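Local structure of TetR-family transcriptional regulator (Pectobacterium atrosepticum, 2HYT) at residues A[20-25]-A[38-42]; A[89-94]-A[185-189]; A[85-89]-A[139-145]. The protein probably acts as a TetR-family transcription factor that binds cis-regulatory DNA through an N-terminal helix-turn-helix domain. All blocks are in the same frame, centred on the assembly; numbering follows the deposited sequence.

In the fold
Contact 1 comes first along the chain: 20-25 on helix 7-28 meets 38-42 on helix 35-42, closing a short loop of 12 residues within the DNA-binding domain. The chain then runs through helix 48-53 and the long helix 56-81 into the C-terminal domain. Helix 85-98 serves both remaining contacts. Its first turn, 85-89, packs on the end of helix 122-141 and the turn that follows (139-145) in contact 3, and 89-94 packs on helix 174-190 in contact 2, so the two loops cross and share Phe-89. Their centres lie about 12 Å apart, and Leu-189 O touches Trp-86 CH2 between them. Contact 1 lies about 36 Å from contact 2, centre to centre, across the chain's centre.

Contact 1: A[20-25]-A[38-42]; sequences TARKVF and LTAQA
Leu-38 pushes its two methyl branches into helix 7-28 as a knob, held in a hole formed by Thr-20, Ala-21, Val-24 and Phe-25. Its CG stands anti to the backbone N (chi1 -175°), which directs the fork at helix 7-28, where the two methyls take different partners. CD1 faces the branched head of Val-24, 3.4 Å from Val-24 CB and nearly as close to both valine methyls, a tight fit for carbon atoms. CD2 turns to the other flank, 3.8 Å from Ala-21 CB and 4.1 Å from Phe-25 CZ. The leucine and phenylalanine side chains cross at about a right angle, with CD2 approaching the ring obliquely.

The two short helical segments are themselves nearly perpendicular, at 95°, with axes 10.5 Å apart. This is the packing of the first helix of the TetR-type DNA-binding domain against the first helix of its predicted helix-turn-helix motif. Leu-59 of helix 56-81 touches both Ala-21 and Leu-38, while Leu-49 of helix 48-53 also touches Leu-38, so the knob belongs to the small core of a three-helix bundle.

Towards the end of 38-42, Thr-20 turns its methyl rather than its hydroxyl to the partner: CG2 lies 3.3 Å from Ala-42 CB, again a close approach. Thr-20 OG1 instead bonds to Thr-16 O, one turn back in its own helix. Gln-41, extended beyond CG, crosses over Val-24 and brings OE1 to 3.4 Å from Val-24 CG1, a van der Waals contact; no hydrogen bond crosses between the segments.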
loop_
_atom_site.group_PDB
_atom_site.type_symbol
_atom_site.label_atom_id
_atom_site.label_comp_id
_atom_site.label_asym_id
_atom_site.label_seq_id
_atom_site.Cartn_x
_atom_site.Cartn_y
_atom_site.Cartn_z
ATOM N N THR A 20 -4.297 -17.238 -21.964
ATOM C CA THR A 20 -4.224 -18.659 -21.559
ATOM C C THR A 20 -3.643 -18.813 -20.185
ATOM O O THR A 20 -4.146 -19.584 -19.375
ATOM C CB THR A 20 -3.399 -19.455 -22.565
ATOM O OG1 THR A 20 -4.136 -19.476 -23.770
ATOM C CG2 THR A 20 -3.113 -20.911 -22.061
ATOM N N ALA A 21 -2.590 -18.051 -19.884
ATOM C CA ALA A 21 -2.008 -18.115 -18.529
ATOM C C ALA A 21 -3.070 -17.755 -17.497
ATOM O O ALA A 21 -3.189 -18.413 -16.472
ATOM C CB ALA A 21 -0.787 -17.173 -18.395
ATOM N N ARG A 22 -3.860 -16.712 -17.767
ATOM C CA ARG A 22 -4.942 -16.348 -16.855
ATOM C C ARG A 22 -5.926 -17.478 -16.647
ATOM O O ARG A 22 -6.370 -17.737 -15.513
ATOM C CB ARG A 22 -5.673 -15.100 -17.370
ATOM C CG ARG A 22 -4.897 -13.857 -17.108
ATOM C CD ARG A 22 -5.595 -12.627 -17.688
ATOM N NE ARG A 22 -6.810 -12.260 -16.963
ATOM C CZ ARG A 22 -7.567 -11.222 -17.304
ATOM N NH1 ARG A 22 -7.262 -10.498 -18.375
ATOM N NH2 ARG A 22 -8.638 -10.908 -16.608
ATOM N N LYS A 23 -6.283 -18.168 -17.719
ATOM C CA LYS A 23 -7.259 -19.261 -17.611
ATOM C C LYS A 23 -6.690 -20.401 -16.774
ATOM O O LYS A 23 -7.361 -20.911 -15.876
ATOM C CB LYS A 23 -7.630 -19.763 -18.985
ATOM C CG LYS A 23 -8.711 -20.821 -19.005
ATOM C CD LYS A 23 -9.174 -21.055 -20.458
ATOM C CE LYS A 23 -10.482 -21.811 -20.518
ATOM N NZ LYS A 23 -11.642 -20.925 -20.176
ATOM N N VAL A 24 -5.441 -20.771 -17.041
ATOM C CA VAL A 24 -4.798 -21.882 -16.293
ATOM C C VAL A 24 -4.570 -21.525 -14.829
ATOM O O VAL A 24 -4.889 -22.331 -13.938
ATOM C CB VAL A 24 -3.519 -22.380 -17.004
ATOM C CG1 VAL A 24 -2.789 -23.436 -16.177
ATOM C CG2 VAL A 24 -3.912 -22.927 -18.379
ATOM N N PHE A 25 -4.097 -20.312 -14.563
ATOM C CA PHE A 25 -3.856 -19.913 -13.191
ATOM C C PHE A 25 -5.200 -19.924 -12.420
ATOM O O PHE A 25 -5.228 -20.174 -11.200
ATOM C CB PHE A 25 -3.205 -18.530 -13.083
ATOM C CG PHE A 25 -1.758 -18.460 -13.525
ATOM C CD1 PHE A 25 -0.876 -19.530 -13.355
ATOM C CD2 PHE A 25 -1.257 -17.267 -14.042
ATOM C CE1 PHE A 25 0.467 -19.426 -13.718
ATOM C CE2 PHE A 25 0.077 -17.156 -14.417
ATOM C CZ PHE A 25 0.936 -18.241 -14.265
ATOM N N LEU A 38 2.242 -24.965 -17.264
ATOM C CA LEU A 38 1.374 -24.140 -18.117
ATOM C C LEU A 38 1.586 -24.540 -19.556
ATOM O O LEU A 38 0.626 -24.698 -20.321
ATOM C CB LEU A 38 1.705 -22.667 -17.888
ATOM C CG LEU A 38 0.871 -21.620 -18.577
ATOM C CD1 LEU A 38 -0.585 -21.916 -18.629
ATOM C CD2 LEU A 38 1.181 -20.311 -17.808
ATOM N N THR A 39 2.855 -24.732 -19.926
ATOM C CA THR A 39 3.210 -25.192 -21.266
ATOM C C THR A 39 2.512 -26.513 -21.612
ATOM O O THR A 39 1.887 -26.676 -22.637
ATOM C CB THR A 39 4.739 -25.299 -21.377
ATOM O OG1 THR A 39 5.300 -23.974 -21.218
ATOM C CG2 THR A 39 5.162 -25.973 -22.729
ATOM N N ALA A 40 2.565 -27.452 -20.688
ATOM C CA ALA A 40 1.918 -28.739 -20.903
ATOM C C ALA A 40 0.385 -28.619 -20.992
ATOM O O ALA A 40 -0.218 -29.171 -21.913
ATOM C CB ALA A 40 2.339 -29.736 -19.760
ATOM N N GLN A 41 -0.235 -27.898 -20.036
ATOM C CA GLN A 41 -1.674 -27.814 -19.915
ATOM C C GLN A 41 -2.301 -27.101 -21.092
ATOM O O GLN A 41 -3.402 -27.488 -21.543
ATOM C CB GLN A 41 -2.066 -27.168 -18.581
ATOM C CG GLN A 41 -1.705 -28.105 -17.435
ATOM C CD GLN A 41 -1.937 -27.507 -16.052
ATOM O OE1 GLN A 41 -2.939 -26.820 -15.826
ATOM N NE2 GLN A 41 -1.036 -27.816 -15.103
ATOM N N ALA A 42 -1.568 -26.132 -21.646
ATOM C CA ALA A 42 -2.070 -25.325 -22.767
ATOM C C ALA A 42 -1.549 -25.808 -24.117
ATOM O O ALA A 42 -1.845 -25.218 -25.163
ATOM C CB ALA A 42 -1.772 -23.860 -22.533
#

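Contact 2: A[89-94]-A[185-189]; sequences FRCRCR and LELLL. With EDO (1,2-ethanediol), chain B.
One carboxylate, that of Glu-186, is gripped by two arginines from successive turns of the facing helix. A bend at chi3 (47°) turns the NE/NH2 edge of Arg-90 to it side-on: NH2 reaches Glu-186 OE2 at 3.1 Å by a nearly straight bond, and NE reaches Glu-186 OE1 at 2.9 Å by a more bent one, with OE1 tilted out of the guanidinium plane. The planes of the two groups stand 73° apart; NH2 meets OE2 from above the carboxylate plane, although OE2 lies in the guanidinium plane. Arg-94 NH1 bonds to the syn lone pair of the same OE2 at 2.9 Å. The two positive groups would be expected to stabilise the carboxylate's negative charge.

Helices 85-98 and 174-190 run roughly antiparallel here, 140° between the segments, in the all-helical C-terminal domain of the TetR family. Beneath the salt bridges lies an apolar layer. Leu-189 CD2 comes obliquely to the Phe-89 ring, 3.9 Å from CZ, and Leu-185 CD2 lies 3.9 Å from Cys-93 CB. Leu-185 also packs on Leu-156 of the second subunit. Arg-92 NE bonds to O1 of a 1,2-ethanediol, probably from the crystallisation liquor, at 2.9 Å.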
loop_
_atom_site.group_PDB
_atom_site.type_symbol
_atom_site.label_atom_id
_atom_site.label_comp_id
_atom_site.label_asym_id
_atom_site.label_seq_id
_atom_site.Cartn_x
_atom_site.Cartn_y
_atom_site.Cartn_z
ATOM N N PHE A 89 -19.716 7.883 -6.848
ATOM C CA PHE A 89 -18.408 7.816 -6.186
ATOM C C PHE A 89 -18.436 6.770 -5.072
ATOM O O PHE A 89 -17.519 5.955 -4.983
ATOM C CB PHE A 89 -18.050 9.218 -5.644
ATOM C CG PHE A 89 -17.003 9.201 -4.567
ATOM C CD1 PHE A 89 -15.698 9.077 -4.887
ATOM C CD2 PHE A 89 -17.349 9.342 -3.230
ATOM C CE1 PHE A 89 -14.720 9.087 -3.894
ATOM C CE2 PHE A 89 -16.392 9.362 -2.247
ATOM C CZ PHE A 89 -15.053 9.222 -2.585
ATOM N N ARG A 90 -19.481 6.770 -4.248
ATOM C CA ARG A 90 -19.633 5.727 -3.184
ATOM C C ARG A 90 -19.673 4.357 -3.828
ATOM O O ARG A 90 -19.045 3.420 -3.343
ATOM C CB ARG A 90 -20.902 5.940 -2.365
ATOM C CG ARG A 90 -20.827 7.181 -1.465
ATOM C CD ARG A 90 -22.132 7.401 -0.658
ATOM N NE ARG A 90 -22.615 6.194 -0.011
ATOM C CZ ARG A 90 -23.878 5.936 0.310
ATOM N NH1 ARG A 90 -24.839 6.818 0.071
ATOM N NH2 ARG A 90 -24.180 4.775 0.879
ATOM N N CYS A 91 -20.437 4.226 -4.905
ATOM C CA CYS A 91 -20.580 2.944 -5.576
ATOM C C CYS A 91 -19.260 2.449 -6.152
ATOM O O CYS A 91 -18.968 1.281 -6.055
ATOM C CB CYS A 91 -21.614 3.062 -6.675
ATOM S SG CYS A 91 -21.978 1.530 -7.454
ATOM N N ARG A 92 -18.482 3.363 -6.727
ATOM C CA ARG A 92 -17.176 3.037 -7.278
ATOM C C ARG A 92 -16.219 2.565 -6.162
ATOM O O ARG A 92 -15.501 1.540 -6.300
ATOM C CB ARG A 92 -16.604 4.245 -7.971
ATOM C CG ARG A 92 -15.230 4.056 -8.501
ATOM C CD ARG A 92 -14.873 5.172 -9.436
ATOM N NE ARG A 92 -13.428 5.291 -9.583
ATOM C CZ ARG A 92 -12.840 6.065 -10.479
ATOM N NH1 ARG A 92 -13.552 6.778 -11.341
ATOM N NH2 ARG A 92 -11.506 6.102 -10.506
ATOM N N CYS A 93 -16.200 3.318 -5.066
ATOM C CA CYS A 93 -15.375 2.929 -3.930
ATOM C C CYS A 93 -15.786 1.555 -3.369
ATOM O O CYS A 93 -14.916 0.684 -3.119
ATOM C CB CYS A 93 -15.382 3.983 -2.829
ATOM S SG CYS A 93 -14.623 5.556 -3.262
ATOM N N ARG A 94 -17.085 1.331 -3.190
ATOM C CA ARG A 94 -17.550 0.022 -2.707
ATOM C C ARG A 94 -17.195 -1.100 -3.686
ATOM O O ARG A 94 -16.838 -2.203 -3.289
ATOM C CB ARG A 94 -19.043 0.043 -2.497
ATOM C CG ARG A 94 -19.470 0.863 -1.304
ATOM C CD ARG A 94 -20.948 0.597 -0.942
ATOM N NE ARG A 94 -21.862 0.861 -2.063
ATOM C CZ ARG A 94 -22.548 1.993 -2.249
ATOM N NH1 ARG A 94 -22.459 3.009 -1.403
ATOM N NH2 ARG A 94 -23.341 2.094 -3.304
ATOM N N LEU A 185 -15.927 2.101 5.550
ATOM C CA LEU A 185 -15.647 3.032 4.452
ATOM C C LEU A 185 -16.668 4.180 4.419
ATOM O O LEU A 185 -16.320 5.358 4.212
ATOM C CB LEU A 185 -15.652 2.275 3.138
ATOM C CG LEU A 185 -15.512 3.106 1.865
ATOM C CD1 LEU A 185 -14.131 3.777 1.777
ATOM C CD2 LEU A 185 -15.756 2.182 0.652
ATOM N N GLU A 186 -17.932 3.833 4.595
ATOM C CA GLU A 186 -18.999 4.830 4.549
ATOM C C GLU A 186 -18.788 5.931 5.598
ATOM O O GLU A 186 -19.076 7.092 5.344
ATOM C CB GLU A 186 -20.386 4.196 4.700
ATOM C CG GLU A 186 -20.781 3.236 3.581
ATOM C CD GLU A 186 -21.097 3.888 2.233
ATOM O OE1 GLU A 186 -20.794 5.086 1.984
ATOM O OE2 GLU A 186 -21.647 3.142 1.388
ATOM N N LEU A 187 -18.273 5.580 6.786
ATOM C CA LEU A 187 -17.967 6.576 7.804
ATOM C C LEU A 187 -16.831 7.482 7.380
ATOM O O LEU A 187 -16.832 8.679 7.644
ATOM C CB LEU A 187 -17.558 5.907 9.125
ATOM C CG LEU A 187 -18.640 5.115 9.816
ATOM C CD1 LEU A 187 -17.945 4.495 11.053
ATOM C CD2 LEU A 187 -19.843 6.014 10.204
ATOM N N LEU A 188 -15.811 6.914 6.755
ATOM C CA LEU A 188 -14.744 7.781 6.241
ATOM C C LEU A 188 -15.212 8.706 5.133
ATOM O O LEU A 188 -14.809 9.874 5.045
ATOM C CB LEU A 188 -13.595 6.973 5.691
ATOM C CG LEU A 188 -12.554 6.441 6.655
ATOM C CD1 LEU A 188 -11.499 5.777 5.814
ATOM C CD2 LEU A 188 -11.962 7.551 7.546
ATOM N N LEU A 189 -16.054 8.204 4.254
ATOM C CA LEU A 189 -16.435 9.007 3.089
ATOM C C LEU A 189 -17.397 10.115 3.458
ATOM O O LEU A 189 -17.429 11.167 2.826
ATOM C CB LEU A 189 -17.061 8.125 2.007
ATOM C CG LEU A 189 -16.148 7.051 1.412
ATOM C CD1 LEU A 189 -16.872 6.348 0.278
ATOM C CD2 LEU A 189 -14.795 7.626 0.916
HETATM C C1 EDO B . -11.336 3.031 -6.918
HETATM O O1 EDO B . -11.498 3.692 -8.193
HETATM C C2 EDO B . -9.838 2.971 -6.604
HETATM O O2 EDO B . -9.316 4.293 -6.293
#

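Contact 3: A[85-89]-A[139-145]; sequences DWEGF and LIRQGVV
Leu-139 and Gln-142, at the end of helix 122-141, meet the first turn of helix 85-98 through Asp-85, Trp-86 and Phe-89. The helix end closes in a Schellman motif: Gly-143 takes the positive phi (77°), Val-144 N bonds back to Leu-139 O and Gly-143 N to Ile-140 O; Leu-139 O also accepts from Val-145 N. This turn reverses the chain within the C-terminal domain of the TetR fold and brings Val-144 and Val-145 back against helix 85-98, which Leu-139 also touches.

Leu-139, Val-144 and Val-145 make the apolar contacts. Leu-139 spreads its methyls over the first turn of helix 85-98: CD1 lies 3.8 Å from Phe-89 CB and comes obliquely to the ring beside its CG, while CD2 lies 3.9 Å from Asp-85 CB. Trp-86 receives the valines obliquely, Val-144 CG1 at 3.9 Å from its CB and Val-145 CG2 at 3.7 Å from its CZ3. The indole and the Val-145 side chain cross at about a right angle. Leu-193, in the C-terminal tail, touches both Trp-86 and Val-144, and Val-144 is joined to Val-194 by backbone hydrogen bonding.

A single polar bond crosses the contact at its more exposed margin. Gln-142, extended beyond CG and bonded through NE2 to Asn-138 OD1, sets its amide plane almost perpendicular to the carboxylate of Asp-85. Gln-142 NE2 donates to Asp-85 OD2 on its anti side at 2.7 Å, nearly straight at 170°.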
loop_
_atom_site.group_PDB
_atom_site.type_symbol
_atom_site.label_atom_id
_atom_site.label_comp_id
_atom_site.label_asym_id
_atom_site.label_seq_id
_atom_site.Cartn_x
_atom_site.Cartn_y
_atom_site.Cartn_z
ATOM N N ASP A 85 -23.756 11.965 -8.780
ATOM C CA ASP A 85 -22.320 11.773 -8.824
ATOM C C ASP A 85 -21.723 11.359 -7.473
ATOM O O ASP A 85 -20.747 10.585 -7.436
ATOM C CB ASP A 85 -21.636 12.976 -9.416
ATOM C CG ASP A 85 -22.077 13.221 -10.880
ATOM O OD1 ASP A 85 -22.429 12.233 -11.562
ATOM O OD2 ASP A 85 -22.128 14.376 -11.299
ATOM N N TRP A 86 -22.311 11.840 -6.388
ATOM C CA TRP A 86 -21.845 11.390 -5.066
ATOM C C TRP A 86 -22.118 9.899 -4.884
ATOM O O TRP A 86 -21.234 9.139 -4.443
ATOM C CB TRP A 86 -22.512 12.165 -3.941
ATOM C CG TRP A 86 -22.114 11.662 -2.597
ATOM C CD1 TRP A 86 -22.937 11.080 -1.677
ATOM C CD2 TRP A 86 -20.799 11.673 -2.008
ATOM N NE1 TRP A 86 -22.219 10.724 -0.560
ATOM C CE2 TRP A 86 -20.909 11.080 -0.732
ATOM C CE3 TRP A 86 -19.565 12.140 -2.415
ATOM C CZ2 TRP A 86 -19.804 10.930 0.130
ATOM C CZ3 TRP A 86 -18.477 11.985 -1.570
ATOM C CH2 TRP A 86 -18.617 11.413 -0.296
ATOM N N GLU A 87 -23.310 9.455 -5.256
ATOM C CA GLU A 87 -23.646 8.031 -5.125
ATOM C C GLU A 87 -22.793 7.199 -6.076
ATOM O O GLU A 87 -22.399 6.094 -5.745
ATOM C CB GLU A 87 -25.140 7.794 -5.354
ATOM C CG GLU A 87 -26.036 8.494 -4.345
ATOM C CD GLU A 87 -25.840 8.013 -2.915
ATOM O OE1 GLU A 87 -25.485 6.838 -2.711
ATOM O OE2 GLU A 87 -26.051 8.822 -1.999
ATOM N N GLY A 88 -22.463 7.748 -7.243
ATOM C CA GLY A 88 -21.589 7.058 -8.157
ATOM C C GLY A 88 -20.181 6.875 -7.570
ATOM O O GLY A 88 -19.507 5.857 -7.786
ATOM N N PHE A 89 -19.716 7.883 -6.848
ATOM C CA PHE A 89 -18.408 7.816 -6.186
ATOM C C PHE A 89 -18.436 6.770 -5.072
ATOM O O PHE A 89 -17.519 5.955 -4.983
ATOM C CB PHE A 89 -18.050 9.218 -5.644
ATOM C CG PHE A 89 -17.003 9.201 -4.567
ATOM C CD1 PHE A 89 -15.698 9.077 -4.887
ATOM C CD2 PHE A 89 -17.349 9.342 -3.230
ATOM C CE1 PHE A 89 -14.720 9.087 -3.894
ATOM C CE2 PHE A 89 -16.392 9.362 -2.247
ATOM C CZ PHE A 89 -15.053 9.222 -2.585
ATOM N N LEU A 139 -16.151 16.506 -8.230
ATOM C CA LEU A 139 -17.048 16.635 -7.084
ATOM C C LEU A 139 -16.776 17.881 -6.264
ATOM O O LEU A 139 -17.696 18.483 -5.697
ATOM C CB LEU A 139 -16.916 15.404 -6.181
ATOM C CG LEU A 139 -17.448 14.094 -6.793
ATOM C CD1 LEU A 139 -16.957 12.869 -6.002
ATOM C CD2 LEU A 139 -18.996 14.104 -6.843
ATOM N N ILE A 140 -15.502 18.277 -6.193
ATOM C CA ILE A 140 -15.184 19.555 -5.535
ATOM C C ILE A 140 -15.730 20.742 -6.343
ATOM O O ILE A 140 -16.363 21.663 -5.798
ATOM C CB ILE A 140 -13.677 19.690 -5.256
ATOM C CG1 ILE A 140 -13.275 18.702 -4.176
ATOM C CG2 ILE A 140 -13.394 21.155 -4.780
ATOM C CD1 ILE A 140 -11.749 18.435 -4.099
ATOM N N ARG A 141 -15.527 20.712 -7.658
ATOM C CA ARG A 141 -16.056 21.755 -8.516
ATOM C C ARG A 141 -17.585 21.864 -8.413
ATOM O O ARG A 141 -18.109 22.968 -8.402
ATOM C CB ARG A 141 -15.640 21.497 -9.968
ATOM C CG ARG A 141 -14.176 21.796 -10.261
ATOM C CD ARG A 141 -13.876 21.504 -11.682
ATOM N NE ARG A 141 -12.468 21.722 -11.986
ATOM C CZ ARG A 141 -11.990 22.825 -12.533
ATOM N NH1 ARG A 141 -12.793 23.830 -12.826
ATOM N NH2 ARG A 141 -10.696 22.931 -12.768
ATOM N N GLN A 142 -18.277 20.737 -8.304
ATOM C CA GLN A 142 -19.732 20.699 -8.137
ATOM C C GLN A 142 -20.225 21.222 -6.783
ATOM O O GLN A 142 -21.452 21.493 -6.617
ATOM C CB GLN A 142 -20.245 19.268 -8.310
ATOM C CG GLN A 142 -20.188 18.697 -9.689
ATOM C CD GLN A 142 -21.111 17.514 -9.884
ATOM O OE1 GLN A 142 -22.324 17.615 -9.601
ATOM N NE2 GLN A 142 -20.589 16.424 -10.449
ATOM N N GLY A 143 -19.314 21.410 -5.835
ATOM C CA GLY A 143 -19.681 21.809 -4.479
ATOM C C GLY A 143 -20.229 20.668 -3.657
ATOM O O GLY A 143 -20.814 20.906 -2.579
ATOM N N VAL A 144 -20.036 19.443 -4.125
ATOM C CA VAL A 144 -20.486 18.255 -3.388
ATOM C C VAL A 144 -19.485 17.871 -2.298
ATOM O O VAL A 144 -19.886 17.598 -1.150
ATOM C CB VAL A 144 -20.745 17.046 -4.350
ATOM C CG1 VAL A 144 -21.065 15.747 -3.595
ATOM C CG2 VAL A 144 -21.885 17.405 -5.366
ATOM N N VAL A 145 -18.204 17.839 -2.672
ATOM C CA VAL A 145 -17.086 17.505 -1.781
ATOM C C VAL A 145 -16.390 18.789 -1.346
ATOM O O VAL A 145 -16.157 19.711 -2.140
ATOM C CB VAL A 145 -16.127 16.494 -2.431
ATOM C CG1 VAL A 145 -14.709 16.383 -1.682
ATOM C CG2 VAL A 145 -16.806 15.133 -2.519
#